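Side-chain contacts in putative extracellular solute-binding protein (Bordetella bronchiseptica, PDB 4P56), which probably captures small organic acids in the periplasm for a TRAP-type transporter, and binds mandelate in the cleft between its lobes: residues Ile169-Gly173 / Gly174-Asp178; Tyr196-Ser200 / Thr201-Asp205; Lys321-Gly325 / Pro326-Ala330. All blocks are in the same frame, centred on the assembly; numbering follows the deposited sequence.

In the fold
Contact 1 comes first along the chain, contact 2 next and contact 3 near the C-terminus. Contact 1 leaves strand 168-171 of the six-stranded mixed sheet for helix 174-182, and contact 2 is the helix end and loop that lead into strand 206-210, the parallel neighbour of 168-171. Their centres lie 16 Å apart, and they touch where R170 CG packs on L198 CD1 at 3.7 Å. Contact 3, the turn between helices 310-320 and 325-340, is centred 24 Å from contact 1 and 39 Å from contact 2, beyond the chain's centre. Mandelate is gripped directly at contact 1, while contacts 2 and 3 shape chain turns away from the ligand.

Contact 1: Ile169-Gly173 / Gly174-Asp178; sequences IRVGG and GMAAD. With RMN ((R)-mandelic acid), chain D.
V171 CA, at the end of strand 168-171, lies 5.7 Å from A176 CA in the helix that follows, and the chain reverses between them through three successive glycines. G173 adopts backbone angles natural to glycine alone, and its carbonyl points back into the first helical turn. There G173 O accepts a hydrogen bond from A177 N at 3.2 Å; the N-H is well aimed, but the donor stands above the carbonyl plane. Beneath this turn the side chains meet in a small apolar layer. V171 CB rests on A176 CB at 3.9 Å, and V171 CG2, placed between the backbone N and the carbonyl carbon, reaches A177 CB at 3.8 Å.

R170 leaves the strand toward the ligand. Its CG stands anti to the backbone N (chi1 -161°), and bends at chi2 and chi3 fold the chain back until one face of the guanidinium lies over G172 N, which is offset toward the rim. The mandelate carboxylate carbon lies in the guanidinium plane, at its edge. NH1 donates to O12 of mandelate at 2.8 Å, almost straight at 174°, and NH2 donates to O11 at 2.7 Å. The paired bonds should fix the rotation of the carboxylate. G172 CA approaches O12 to 3.5 Å, with no side chain in between.

NH1 also bonds K190 O, and F209 forms a cation-pi contact with R170; both help to position the guanidinium. Y94 OH and D236 OD2 provide further hydrogen bonds to mandelate. The turn opens the beta-alpha-beta unit of strand 168-171, helix 174-182 and strand 186-189. An arginine gripping the ligand carboxylate with two bonds is the recognised feature of TRAP solute-binding proteins.

Contact 2: Tyr196-Ser200 / Thr201-Asp205; sequences YELLS and TGVAD
The carboxylate of E197 meets T201 through OE2, 3.6 Å from the methyl CG2, the two side chains crossing at a slant on the surface of the helix end. The other flat group, the Y196 ring, carries S200 CB on one face, 3.7 Å above its plane and offset toward the rim; I222 also touches this tyrosine.

Two successive carbonyls of the last turn are each held by a backbone N-H and a hydroxyl. T201 OG1, set between its own backbone N and carbonyl carbon (chi1 61°), folds back to donate to E197 O at 2.7 Å, and T201 N donates to the same oxygen. One residue earlier, S200 OG turns back in the same manner to donate to Y196 O at 2.8 Å, beside the ordinary bond from S200 N. Both hydroxyls thus remain on the helix backbone.

Beyond T201 the chain leaves helical geometry at G202, whose phi is 80°. G202 N donates to L199 O at 3.1 Å, and A204 N donates to L198 O; both donors stand above the plane of the carbonyl they meet, but A204 N-H points almost straight at L198 O (2.9 Å, 177°). A water donates to both L199 O and A204 O, bridging the last turn to the outgoing loop.

Apolar side chains close the same turn. L198 CD2 packs on V203 CG1 at 3.8 Å. A204 CB fits against L199 CD2 at 4.0 Å. It also touches the CB of L198. L199 packs on T154 and L219 as well. Farther on, D205 OD2 takes a hydrogen bond from K168 N as the chain enters strand 206-210. Positive phi at G202, bonds back into the last turn and the leucine-valine contact spanning it are the marks of a Schellman motif with its accompanying apolar contact across the helix C-terminus.

Contact 3: Lys321-Gly325 / Pro326-Ala330; sequences KGIDG and PAALA
Hydrogen bonds tie D324 and G325 to the start of helix 325-340. D324 is the N-cap: its CG lies anti to the backbone N (chi1 -167°), which swings OD1 back over the helix end to accept from A327 N at 3.1 Å. The amide comes from above the carboxylate plane, 66° out of it. The backbone of D324 takes part too, D324 O accepting from A328 N at 2.9 Å, and G325 O accepts likewise from L329 N at 2.9 Å. The N-terminal helix end would probably favour the charged carboxylate.

Van der Waals contacts complete the cap. A327 CB lies against the same face of the carboxylate, 3.2 Å from D324 CG, and P326 CD lies 3.6 Å from OD1. I323 CD1 touches A328 CB loosely at 4.4 Å.

Just upstream, G322 ends helix 310-320 in a Schellman motif, and D324 centres an inverse gamma turn, making a tight connection between two helices. I323, A327 and A328 pack on helix 114-129 through L129, Y128 and T124, while P326 and L329 rest on L315 and W314 of helix 310-320.

Contact 1: Ile169-Gly173 / Gly174-Asp178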
loop_
_atom_site.group_PDB
_atom_site.type_symbol
_atom_site.label_atom_id
_atom_site.label_comp_id
_atom_site.label_asym_id
_atom_site.label_seq_id
_atom_site.Cartn_x
_atom_site.Cartn_y
_atom_site.Cartn_z
ATOM N N ILE A 169 10.773 -2.653 -14.688
ATOM C CA ILE A 169 9.640 -2.023 -14.028
ATOM C C ILE A 169 9.933 -1.700 -12.575
ATOM O O ILE A 169 10.215 -2.596 -11.764
ATOM C CB ILE A 169 8.411 -2.955 -14.040
ATOM C CG1 ILE A 169 7.998 -3.311 -15.478
ATOM C CG2 ILE A 169 7.243 -2.269 -13.347
ATOM C CD1 ILE A 169 7.592 -2.088 -16.332
ATOM N N ARG A 170 9.863 -0.418 -12.239
ATOM C CA ARG A 170 9.991 -0.009 -10.853
ATOM C C ARG A 170 8.808 -0.560 -10.067
ATOM O O ARG A 170 7.654 -0.224 -10.340
ATOM C CB ARG A 170 9.993 1.524 -10.773
ATOM C CG ARG A 170 10.565 2.124 -9.494
ATOM C CD ARG A 170 9.846 1.785 -8.175
ATOM N NE ARG A 170 8.395 1.770 -8.241
ATOM C CZ ARG A 170 7.576 1.729 -7.183
ATOM N NH1 ARG A 170 8.036 1.782 -5.935
ATOM N NH2 ARG A 170 6.269 1.664 -7.381
ATOM N N VAL A 171 9.090 -1.396 -9.079
ATOM C CA VAL A 171 8.073 -1.868 -8.166
ATOM C C VAL A 171 8.459 -1.587 -6.715
ATOM O O VAL A 171 9.631 -1.443 -6.397
ATOM C CB VAL A 171 7.860 -3.390 -8.343
ATOM C CG1 VAL A 171 7.388 -3.697 -9.764
ATOM C CG2 VAL A 171 9.156 -4.138 -8.065
ATOM N N GLY A 172 7.478 -1.499 -5.820
ATOM C CA GLY A 172 7.793 -1.312 -4.419
ATOM C C GLY A 172 8.555 -2.497 -3.837
ATOM O O GLY A 172 9.491 -2.352 -3.042
ATOM N N GLY A 173 8.161 -3.685 -4.272
ATOM C CA GLY A 173 8.627 -4.928 -3.700
ATOM C C GLY A 173 7.405 -5.814 -3.537
ATOM O O GLY A 173 6.376 -5.569 -4.173
ATOM N N GLY A 174 7.485 -6.828 -2.676
ATOM C CA GLY A 174 6.297 -7.612 -2.351
ATOM C C GLY A 174 5.525 -8.124 -3.574
ATOM O O GLY A 174 6.121 -8.607 -4.552
HETATM N N MSE A 175 4.203 -8.021 -3.507
HETATM C CA MSE A 175 3.320 -8.562 -4.530
HETATM C C MSE A 175 3.617 -7.929 -5.890
HETATM O O MSE A 175 3.629 -8.615 -6.903
HETATM C CB MSE A 175 1.880 -8.309 -4.127
HETATM C CG MSE A 175 0.823 -8.826 -5.096
HETATM SE SE MSE A 175 0.936 -10.783 -5.408
HETATM C CE MSE A 175 0.651 -11.430 -3.560
ATOM N N ALA A 176 3.895 -6.622 -5.904
ATOM C CA ALA A 176 4.142 -5.938 -7.158
ATOM C C ALA A 176 5.311 -6.621 -7.850
ATOM O O ALA A 176 5.288 -6.870 -9.052
ATOM C CB ALA A 176 4.437 -4.459 -6.920
ATOM N N ALA A 177 6.340 -6.926 -7.068
ATOM C CA ALA A 177 7.530 -7.584 -7.566
ATOM C C ALA A 177 7.217 -9.012 -7.997
ATOM O O ALA A 177 7.702 -9.474 -9.043
ATOM C CB ALA A 177 8.610 -7.560 -6.496
ATOM N N ASP A 178 6.403 -9.711 -7.201
ATOM C CA ASP A 178 6.035 -11.110 -7.517
ATOM C C ASP A 178 5.319 -11.108 -8.865
ATOM O O ASP A 178 5.598 -11.943 -9.730
ATOM C CB ASP A 178 5.082 -11.713 -6.472
ATOM C CG ASP A 178 5.753 -11.999 -5.126
ATOM O OD1 ASP A 178 6.998 -12.183 -5.081
ATOM O OD2 ASP A 178 5.019 -12.035 -4.104
HETATM C C1 RMN D . 3.616 3.009 -2.819
HETATM C C2 RMN D . 4.010 3.894 -1.826
HETATM C C3 RMN D . 3.541 5.195 -1.814
HETATM C C4 RMN D . 2.702 5.644 -2.820
HETATM C C5 RMN D . 2.313 4.764 -3.827
HETATM C C6 RMN D . 2.770 3.456 -3.815
HETATM C C7 RMN D . 4.143 1.600 -2.838
HETATM C C10 RMN D . 5.163 1.484 -3.931
HETATM O O8 RMN D . 3.174 0.668 -3.132
HETATM O O11 RMN D . 4.840 1.161 -5.126
HETATM O O12 RMN D . 6.370 1.773 -3.675
#

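Contact 2: Tyr196-Ser200 / Thr201-Asp205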
loop_
_atom_site.group_PDB
_atom_site.type_symbol
_atom_site.label_atom_id
_atom_site.label_comp_id
_atom_site.label_asym_id
_atom_site.label_seq_id
_atom_site.Cartn_x
_atom_site.Cartn_y
_atom_site.Cartn_z
ATOM N N TYR A 196 10.627 8.764 -10.074
ATOM C CA TYR A 196 10.865 9.843 -11.021
ATOM C C TYR A 196 12.288 9.771 -11.572
ATOM O O TYR A 196 12.509 9.836 -12.795
ATOM C CB TYR A 196 10.596 11.220 -10.380
ATOM C CG TYR A 196 10.836 12.308 -11.393
ATOM C CD1 TYR A 196 9.820 12.723 -12.242
ATOM C CD2 TYR A 196 12.107 12.864 -11.561
ATOM C CE1 TYR A 196 10.047 13.704 -13.211
ATOM C CE2 TYR A 196 12.338 13.825 -12.526
ATOM C CZ TYR A 196 11.307 14.238 -13.345
ATOM O OH TYR A 196 11.541 15.195 -14.298
ATOM N N GLU A 197 13.267 9.620 -10.693
ATOM C CA GLU A 197 14.646 9.530 -11.165
ATOM C C GLU A 197 14.852 8.337 -12.123
ATOM O O GLU A 197 15.501 8.447 -13.174
ATOM C CB GLU A 197 15.610 9.423 -9.975
ATOM C CG GLU A 197 17.044 9.176 -10.366
ATOM C CD GLU A 197 17.694 10.400 -10.964
ATOM O OE1 GLU A 197 16.993 11.416 -11.136
ATOM O OE2 GLU A 197 18.905 10.352 -11.262
ATOM N N LEU A 198 14.324 7.184 -11.754
ATOM C CA LEU A 198 14.555 5.975 -12.532
ATOM C C LEU A 198 13.872 6.052 -13.896
ATOM O O LEU A 198 14.359 5.494 -14.878
ATOM C CB LEU A 198 14.036 4.752 -11.783
ATOM C CG LEU A 198 14.864 4.301 -10.582
ATOM C CD1 LEU A 198 14.048 3.329 -9.759
ATOM C CD2 LEU A 198 16.181 3.671 -11.021
ATOM N N LEU A 199 12.717 6.704 -13.942
ATOM C CA LEU A 199 11.973 6.817 -15.189
ATOM C C LEU A 199 12.503 7.948 -16.049
ATOM O O LEU A 199 12.664 7.792 -17.270
ATOM C CB LEU A 199 10.480 7.050 -14.911
ATOM C CG LEU A 199 9.749 5.785 -14.448
ATOM C CD1 LEU A 199 8.410 6.149 -13.855
ATOM C CD2 LEU A 199 9.585 4.784 -15.582
ATOM N N SER A 200 12.747 9.099 -15.426
ATOM C CA SER A 200 13.228 10.262 -16.183
ATOM C C SER A 200 14.561 9.975 -16.869
ATOM O O SER A 200 14.803 10.477 -17.972
ATOM C CB SER A 200 13.353 11.492 -15.296
ATOM O OG SER A 200 14.342 11.318 -14.293
ATOM N N THR A 201 15.414 9.167 -16.228
ATOM C CA THR A 201 16.752 8.878 -16.762
ATOM C C THR A 201 16.756 7.706 -17.733
ATOM O O THR A 201 17.766 7.461 -18.424
ATOM C CB THR A 201 17.770 8.572 -15.651
ATOM O OG1 THR A 201 17.351 7.412 -14.913
ATOM C CG2 THR A 201 17.916 9.759 -14.707
ATOM N N GLY A 202 15.628 7.005 -17.811
ATOM C CA GLY A 202 15.489 5.857 -18.679
ATOM C C GLY A 202 16.072 4.553 -18.155
ATOM O O GLY A 202 16.246 3.627 -18.935
ATOM N N VAL A 203 16.363 4.475 -16.860
ATOM C CA VAL A 203 16.803 3.229 -16.245
ATOM C C VAL A 203 15.649 2.246 -16.238
ATOM O O VAL A 203 15.812 1.094 -16.628
ATOM C CB VAL A 203 17.290 3.432 -14.805
ATOM C CG1 VAL A 203 17.561 2.082 -14.129
ATOM C CG2 VAL A 203 18.537 4.338 -14.782
ATOM N N ALA A 204 14.475 2.719 -15.808
ATOM C CA ALA A 204 13.260 1.924 -15.832
ATOM C C ALA A 204 12.425 2.220 -17.074
ATOM O O ALA A 204 12.415 3.362 -17.540
ATOM C CB ALA A 204 12.457 2.205 -14.599
ATOM N N ASP A 205 11.758 1.180 -17.602
ATOM C CA ASP A 205 10.855 1.280 -18.747
ATOM C C ASP A 205 9.449 1.609 -18.308
ATOM O O ASP A 205 8.575 1.912 -19.138
ATOM C CB ASP A 205 10.767 -0.069 -19.467
ATOM C CG ASP A 205 12.064 -0.473 -20.084
ATOM O OD1 ASP A 205 12.596 0.310 -20.900
ATOM O OD2 ASP A 205 12.554 -1.564 -19.739
HETATM O O HOH W 1 11.555 5.576 -18.925
#

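Contact 3: Lys321-Gly325 / Pro326-Ala330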
loop_
_atom_site.group_PDB
_atom_site.type_symbol
_atom_site.label_atom_id
_atom_site.label_comp_id
_atom_site.label_asym_id
_atom_site.label_seq_id
_atom_site.Cartn_x
_atom_site.Cartn_y
_atom_site.Cartn_z
ATOM N N LYS A 321 3.047 -19.927 9.936
ATOM C CA LYS A 321 2.933 -18.965 11.003
ATOM C C LYS A 321 1.873 -19.349 12.021
ATOM O O LYS A 321 1.609 -18.582 12.960
ATOM C CB LYS A 321 2.606 -17.567 10.463
ATOM C CG LYS A 321 3.749 -16.914 9.720
ATOM C CD LYS A 321 4.916 -16.570 10.647
ATOM C CE LYS A 321 5.942 -15.688 9.918
ATOM N NZ LYS A 321 7.116 -15.288 10.733
ATOM N N GLY A 322 1.232 -20.494 11.840
ATOM C CA GLY A 322 0.307 -20.966 12.850
ATOM C C GLY A 322 -1.062 -20.309 12.789
ATOM O O GLY A 322 -1.817 -20.352 13.747
ATOM N N ILE A 323 -1.408 -19.718 11.662
ATOM C CA ILE A 323 -2.736 -19.096 11.559
ATOM C C ILE A 323 -3.663 -19.906 10.677
ATOM O O ILE A 323 -3.209 -20.800 9.936
ATOM C CB ILE A 323 -2.653 -17.666 11.042
ATOM C CG1 ILE A 323 -2.278 -17.661 9.580
ATOM C CG2 ILE A 323 -1.710 -16.802 11.879
ATOM C CD1 ILE A 323 -3.472 -17.395 8.758
ATOM N N ASP A 324 -4.963 -19.605 10.770
ATOM C CA ASP A 324 -5.985 -20.236 9.928
ATOM C C ASP A 324 -6.088 -19.573 8.538
ATOM O O ASP A 324 -6.871 -18.650 8.312
ATOM C CB ASP A 324 -7.353 -20.212 10.611
ATOM C CG ASP A 324 -8.368 -21.134 9.919
ATOM O OD1 ASP A 324 -8.155 -21.520 8.745
ATOM O OD2 ASP A 324 -9.391 -21.445 10.549
ATOM N N GLY A 325 -5.280 -20.077 7.629
ATOM C CA GLY A 325 -5.118 -19.493 6.310
ATOM C C GLY A 325 -6.438 -19.471 5.565
ATOM O O GLY A 325 -6.852 -18.415 5.108
ATOM N N PRO A 326 -7.082 -20.644 5.419
ATOM C CA PRO A 326 -8.332 -20.718 4.660
ATOM C C PRO A 326 -9.412 -19.835 5.248
ATOM O O PRO A 326 -10.136 -19.235 4.467
ATOM C CB PRO A 326 -8.691 -22.220 4.719
ATOM C CG PRO A 326 -7.339 -22.877 4.696
ATOM C CD PRO A 326 -6.464 -21.975 5.575
ATOM N N ALA A 327 -9.466 -19.691 6.574
ATOM C CA ALA A 327 -10.451 -18.816 7.222
ATOM C C ALA A 327 -10.193 -17.354 6.942
ATOM O O ALA A 327 -11.120 -16.614 6.585
ATOM C CB ALA A 327 -10.463 -19.029 8.687
ATOM N N ALA A 328 -8.940 -16.937 7.107
ATOM C CA ALA A 328 -8.572 -15.559 6.854
ATOM C C ALA A 328 -8.847 -15.182 5.385
ATOM O O ALA A 328 -9.414 -14.126 5.082
ATOM C CB ALA A 328 -7.110 -15.325 7.248
ATOM N N LEU A 329 -8.484 -16.073 4.474
ATOM C CA LEU A 329 -8.635 -15.805 3.058
ATOM C C LEU A 329 -10.119 -15.708 2.678
ATOM O O LEU A 329 -10.551 -14.773 1.987
ATOM C CB LEU A 329 -7.926 -16.913 2.284
ATOM C CG LEU A 329 -7.846 -16.752 0.778
ATOM C CD1 LEU A 329 -7.143 -15.464 0.392
ATOM C CD2 LEU A 329 -7.108 -17.953 0.214
ATOM N N ALA A 330 -10.908 -16.656 3.174
ATOM C CA ALA A 330 -12.336 -16.686 2.924
ATOM C C ALA A 330 -13.019 -15.458 3.529
ATOM O O ALA A 330 -13.926 -14.880 2.947
ATOM C CB ALA A 330 -12.927 -17.972 3.496
#